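Local coordinates for putative Ribokinase II (Escherichia coli O6, PDB 3IQ0), which probably transfers a phosphate from ATP to a sugar, as a magnesium-dependent carbohydrate kinase of the pfkB (ribokinase) family, at residues Glu11-Glu15 and Phe65-Asn69; Ile56-Asn62 and Gly82-Pro87. One frame throughout, in Å; residues are numbered along the deposited sequence.

Contact 1 (Glu11-Glu15 and Phe65-Asn69); sequences EILVE and FGDIN
F65, in the first turn of helix 64-75, meets V14 of the strand in two ways. Its ring receives CG2 of V14 over one face, a CH-pi contact with the methyl 4.0 Å from the ring centroid, and the two side chains cross at about a right angle. The other methyl, V14 CG1, sits against the F65 backbone, 3.2 Å from its carbonyl O. F65 also reaches the second subunit, where its ring is set edge-to-face with F95 of that chain. One residue on, G66 turns its CB position away from the strand, its CA 7.4 Å from the CA of L13. The axes of strand 13-15 and helix 65-69 cross at 95°, almost square to each other. The strand belongs to the small four-stranded sheet and the helix to the large alpha/beta domain, so the contact lies where the lid of a ribokinase-type fold joins its core. I68 adds a third surface to V14: its CG2 lies 3.7 Å from V14 CG1. N69 comes last and carries the polar part. With CG beside its own backbone N (chi1 -76°), the amide turns back along the helix, and ND2 bonds to F65 O at 2.9 Å, nearly in line with that C=O. The same nitrogen gives a weak, bent bond to L13 O, 3.4 Å away with an angle of 134° at the hydrogen, and thus links helix and strand. N69 OD1 accepts a weak bond from the backbone N of S37 on strand 29-37. I12 slides past N69 in the opposite direction, putting CG2 3.4 Å from N69 CG.

Contact 2 (Ile56-Asn62 and Gly82-Pro87); sequences IISCVGN and GISVLP
Strands 56-61 and 83-86 run parallel, their short axes 4.5 Å apart at closest approach and inclined by 31°, with four hydrogen bonds alternating in direction between S58 N and G82 O, S84 N and S58 O, V60 N and S84 O, and L86 N and V60 O. The bonds straighten along the pair: at S58 N to G82 O the donor stands 44° above the carbonyl plane, whereas V60 N meets S84 O nearly head-on at 3.0 Å and L86 N reaches V60 O at 2.7 Å. The two strands are the parallel neighbours of a beta-alpha-beta unit, in which helix 64-75 makes the crossover and strand 83-86 forms the outer edge of the large sheet within this chain. On the face turned to that helix, I83 runs between two partners. Its CD1 lies 3.8 Å from I56 CG2, and its CG2 4.2 Å from V60 CG2; V60 and I83 both also touch I70 of the helix. S58 shares this face, but its hydroxyl bonds to G10 O. The other face carries C59, S84 and L86. C59 SG, placed beside its backbone N (chi1 -79°), touches L86 CD1 at 3.9 Å, and S84 CB packs alongside the sulfur. At the far end V85 CG1 reaches N62 CB, 3.7 Å away. Two waters extend the pairing beyond the direct bonds: one accepts from G82 N and donates to I56 O, the other accepts from N62 N and lies 2.7 Å from P87 O, to which it can donate. Backbone amides and carbonyls therefore hold the strands in register, a water lies at each end of the pairing, and the side chains add apolar contacts on each face, those of V60 and I83 tying the pair to its crossover helix.

Overall arrangement
Contacts 1 and 2 lie with their centres about 10 Å apart, on the same side of the chain's centre, and their segments alternate along the sequence: helix 64-75, which supplies 65-69, connects the two strands of contact 2. I12 is the direct bridge, with CG1 3.2 Å from S58 OG, CG2 3.8 Å from V60 CG1 and CD1 3.8 Å from I83 CD1. G66 CA adds a further touch at 3.8 Å from V60 CB. Contact 1 thus joins the small sheet to the same beta-alpha-beta unit that contact 2 closes. The ATP is bound elsewhere, about 12 Å from the side chain of L13.

Contact 1 (Glu11-Glu15 and Phe65-Asn69)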
# COMPACT_ATOMS: atom_id res chain seq x y z
N GLU B 11 3.55 -8.11 -12.44
CA GLU B 11 2.97 -7.10 -11.59
C GLU B 11 2.45 -5.87 -12.31
O GLU B 11 3.06 -5.36 -13.25
CB GLU B 11 3.99 -6.66 -10.54
CG GLU B 11 5.23 -5.93 -11.09
CD GLU B 11 6.29 -6.86 -11.67
OE1 GLU B 11 6.00 -8.06 -11.86
OE2 GLU B 11 7.41 -6.38 -11.94
N ILE B 12 1.29 -5.40 -11.86
CA ILE B 12 0.65 -4.20 -12.36
C ILE B 12 0.43 -3.38 -11.09
O ILE B 12 -0.16 -3.88 -10.13
CB ILE B 12 -0.71 -4.49 -13.01
CG1 ILE B 12 -0.51 -5.15 -14.38
CG2 ILE B 12 -1.49 -3.20 -13.17
CD1 ILE B 12 -1.82 -5.49 -15.06
N LEU B 13 0.92 -2.15 -11.08
CA LEU B 13 0.76 -1.31 -9.91
C LEU B 13 0.62 0.14 -10.34
O LEU B 13 0.72 0.45 -11.53
CB LEU B 13 1.97 -1.45 -8.99
CG LEU B 13 3.36 -1.28 -9.62
CD1 LEU B 13 4.26 -0.44 -8.74
CD2 LEU B 13 3.97 -2.65 -9.83
N VAL B 14 0.36 1.02 -9.37
CA VAL B 14 0.26 2.44 -9.66
C VAL B 14 1.44 3.12 -8.98
O VAL B 14 1.94 2.65 -7.95
CB VAL B 14 -1.05 3.07 -9.14
CG1 VAL B 14 -2.25 2.48 -9.88
CG2 VAL B 14 -1.19 2.87 -7.64
N GLU B 15 1.90 4.21 -9.56
CA GLU B 15 3.02 4.95 -9.00
C GLU B 15 2.52 6.32 -8.57
O GLU B 15 1.73 6.94 -9.28
CB GLU B 15 4.13 5.11 -10.04
CG GLU B 15 5.43 5.68 -9.48
CD GLU B 15 6.57 5.62 -10.48
OE1 GLU B 15 6.94 6.67 -11.03
OE2 GLU B 15 7.10 4.51 -10.71
N PHE B 65 -7.25 2.16 -8.24
CA PHE B 65 -5.86 2.05 -8.67
C PHE B 65 -5.77 0.86 -9.62
O PHE B 65 -4.96 0.85 -10.55
CB PHE B 65 -4.93 1.84 -7.48
CG PHE B 65 -4.75 3.07 -6.63
CD1 PHE B 65 -5.20 4.31 -7.07
CD2 PHE B 65 -4.09 2.99 -5.41
CE1 PHE B 65 -4.98 5.46 -6.31
CE2 PHE B 65 -3.87 4.13 -4.64
CZ PHE B 65 -4.31 5.36 -5.09
N GLY B 66 -6.62 -0.13 -9.37
CA GLY B 66 -6.64 -1.29 -10.24
C GLY B 66 -7.31 -0.89 -11.54
O GLY B 66 -6.88 -1.30 -12.62
N ASP B 67 -8.34 -0.05 -11.44
CA ASP B 67 -9.08 0.41 -12.60
C ASP B 67 -8.29 1.30 -13.56
O ASP B 67 -8.43 1.18 -14.77
CB ASP B 67 -10.34 1.17 -12.18
CG ASP B 67 -11.32 0.32 -11.40
OD1 ASP B 67 -11.17 -0.93 -11.42
OD2 ASP B 67 -12.24 0.88 -10.79
N ILE B 68 -7.47 2.19 -13.02
CA ILE B 68 -6.70 3.07 -13.89
C ILE B 68 -5.77 2.27 -14.80
O ILE B 68 -5.55 2.64 -15.95
CB ILE B 68 -5.91 4.13 -13.10
CG1 ILE B 68 -5.40 5.20 -14.06
CG2 ILE B 68 -4.75 3.48 -12.35
CD1 ILE B 68 -4.70 6.35 -13.39
N ASN B 69 -5.22 1.17 -14.29
CA ASN B 69 -4.34 0.34 -15.11
C ASN B 69 -5.14 -0.41 -16.16
O ASN B 69 -4.75 -0.45 -17.33
CB ASN B 69 -3.56 -0.64 -14.24
CG ASN B 69 -2.43 0.03 -13.49
OD1 ASN B 69 -1.41 0.42 -14.08
ND2 ASN B 69 -2.60 0.18 -12.18

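Contact 2 (Ile56-Asn62 and Gly82-Pro87)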
# COMPACT_ATOMS: atom_id res chain seq x y z
N ILE B 56 -2.08 -9.42 -21.38
CA ILE B 56 -1.29 -9.52 -20.16
C ILE B 56 -2.03 -10.28 -19.08
O ILE B 56 -3.24 -10.15 -18.93
CB ILE B 56 -0.89 -8.10 -19.64
CG1 ILE B 56 0.02 -8.24 -18.41
CG2 ILE B 56 -2.12 -7.27 -19.32
CD1 ILE B 56 0.65 -6.94 -17.95
N ILE B 57 -1.29 -11.11 -18.34
CA ILE B 57 -1.86 -11.90 -17.25
C ILE B 57 -1.35 -11.27 -15.97
O ILE B 57 -0.15 -11.27 -15.72
CB ILE B 57 -1.39 -13.37 -17.31
CG1 ILE B 57 -1.90 -14.04 -18.59
CG2 ILE B 57 -1.90 -14.12 -16.09
CD1 ILE B 57 -1.38 -15.44 -18.80
N SER B 58 -2.26 -10.73 -15.17
CA SER B 58 -1.86 -10.08 -13.92
C SER B 58 -3.02 -10.06 -12.92
O SER B 58 -4.09 -10.58 -13.20
CB SER B 58 -1.40 -8.65 -14.22
OG SER B 58 -0.84 -8.03 -13.07
N CYS B 59 -2.79 -9.45 -11.76
CA CYS B 59 -3.80 -9.34 -10.71
C CYS B 59 -3.82 -7.95 -10.11
O CYS B 59 -2.78 -7.39 -9.81
CB CYS B 59 -3.50 -10.33 -9.57
SG CYS B 59 -3.96 -12.04 -9.86
N VAL B 60 -5.01 -7.38 -9.96
CA VAL B 60 -5.16 -6.07 -9.33
C VAL B 60 -6.29 -6.19 -8.32
O VAL B 60 -7.05 -7.17 -8.34
CB VAL B 60 -5.52 -4.95 -10.34
CG1 VAL B 60 -4.44 -4.82 -11.40
CG2 VAL B 60 -6.87 -5.23 -10.97
N GLY B 61 -6.39 -5.22 -7.41
CA GLY B 61 -7.45 -5.26 -6.43
C GLY B 61 -8.70 -4.63 -7.00
O GLY B 61 -8.68 -4.12 -8.12
N ASN B 62 -9.79 -4.68 -6.25
CA ASN B 62 -11.06 -4.11 -6.68
C ASN B 62 -11.15 -2.65 -6.23
O ASN B 62 -12.05 -2.28 -5.49
CB ASN B 62 -12.21 -4.93 -6.10
CG ASN B 62 -13.57 -4.38 -6.48
OD1 ASN B 62 -13.84 -4.12 -7.65
ND2 ASN B 62 -14.44 -4.21 -5.49
N GLY B 82 -6.90 -11.34 -19.17
CA GLY B 82 -6.06 -12.06 -18.24
C GLY B 82 -5.79 -11.29 -16.96
O GLY B 82 -5.01 -11.72 -16.11
N ILE B 83 -6.43 -10.13 -16.82
CA ILE B 83 -6.25 -9.33 -15.63
C ILE B 83 -7.36 -9.64 -14.63
O ILE B 83 -8.50 -9.20 -14.80
CB ILE B 83 -6.26 -7.82 -15.95
CG1 ILE B 83 -5.06 -7.46 -16.85
CG2 ILE B 83 -6.20 -7.01 -14.66
CD1 ILE B 83 -4.95 -5.97 -17.18
N SER B 84 -7.03 -10.41 -13.60
CA SER B 84 -8.00 -10.79 -12.58
C SER B 84 -8.14 -9.70 -11.51
O SER B 84 -7.18 -8.99 -11.20
CB SER B 84 -7.57 -12.09 -11.90
OG SER B 84 -7.35 -13.11 -12.85
N VAL B 85 -9.34 -9.57 -10.95
CA VAL B 85 -9.59 -8.58 -9.91
C VAL B 85 -9.77 -9.33 -8.58
O VAL B 85 -10.64 -10.19 -8.46
CB VAL B 85 -10.86 -7.75 -10.23
CG1 VAL B 85 -11.06 -6.67 -9.18
CG2 VAL B 85 -10.72 -7.12 -11.61
N LEU B 86 -8.94 -9.00 -7.60
CA LEU B 86 -8.99 -9.65 -6.30
C LEU B 86 -9.56 -8.74 -5.22
O LEU B 86 -8.88 -7.83 -4.74
CB LEU B 86 -7.59 -10.11 -5.90
CG LEU B 86 -6.83 -10.94 -6.93
CD1 LEU B 86 -5.48 -11.34 -6.36
CD2 LEU B 86 -7.63 -12.17 -7.32
N PRO B 87 -10.82 -8.98 -4.82
CA PRO B 87 -11.53 -8.20 -3.80
C PRO B 87 -10.82 -8.08 -2.45
O PRO B 87 -10.81 -7.01 -1.84
CB PRO B 87 -12.86 -8.94 -3.67
CG PRO B 87 -13.07 -9.48 -5.04
CD PRO B 87 -11.70 -10.02 -5.38
O HOH W 1 -5.13 -10.82 -21.22
O HOH W 2 -9.75 -5.15 -3.46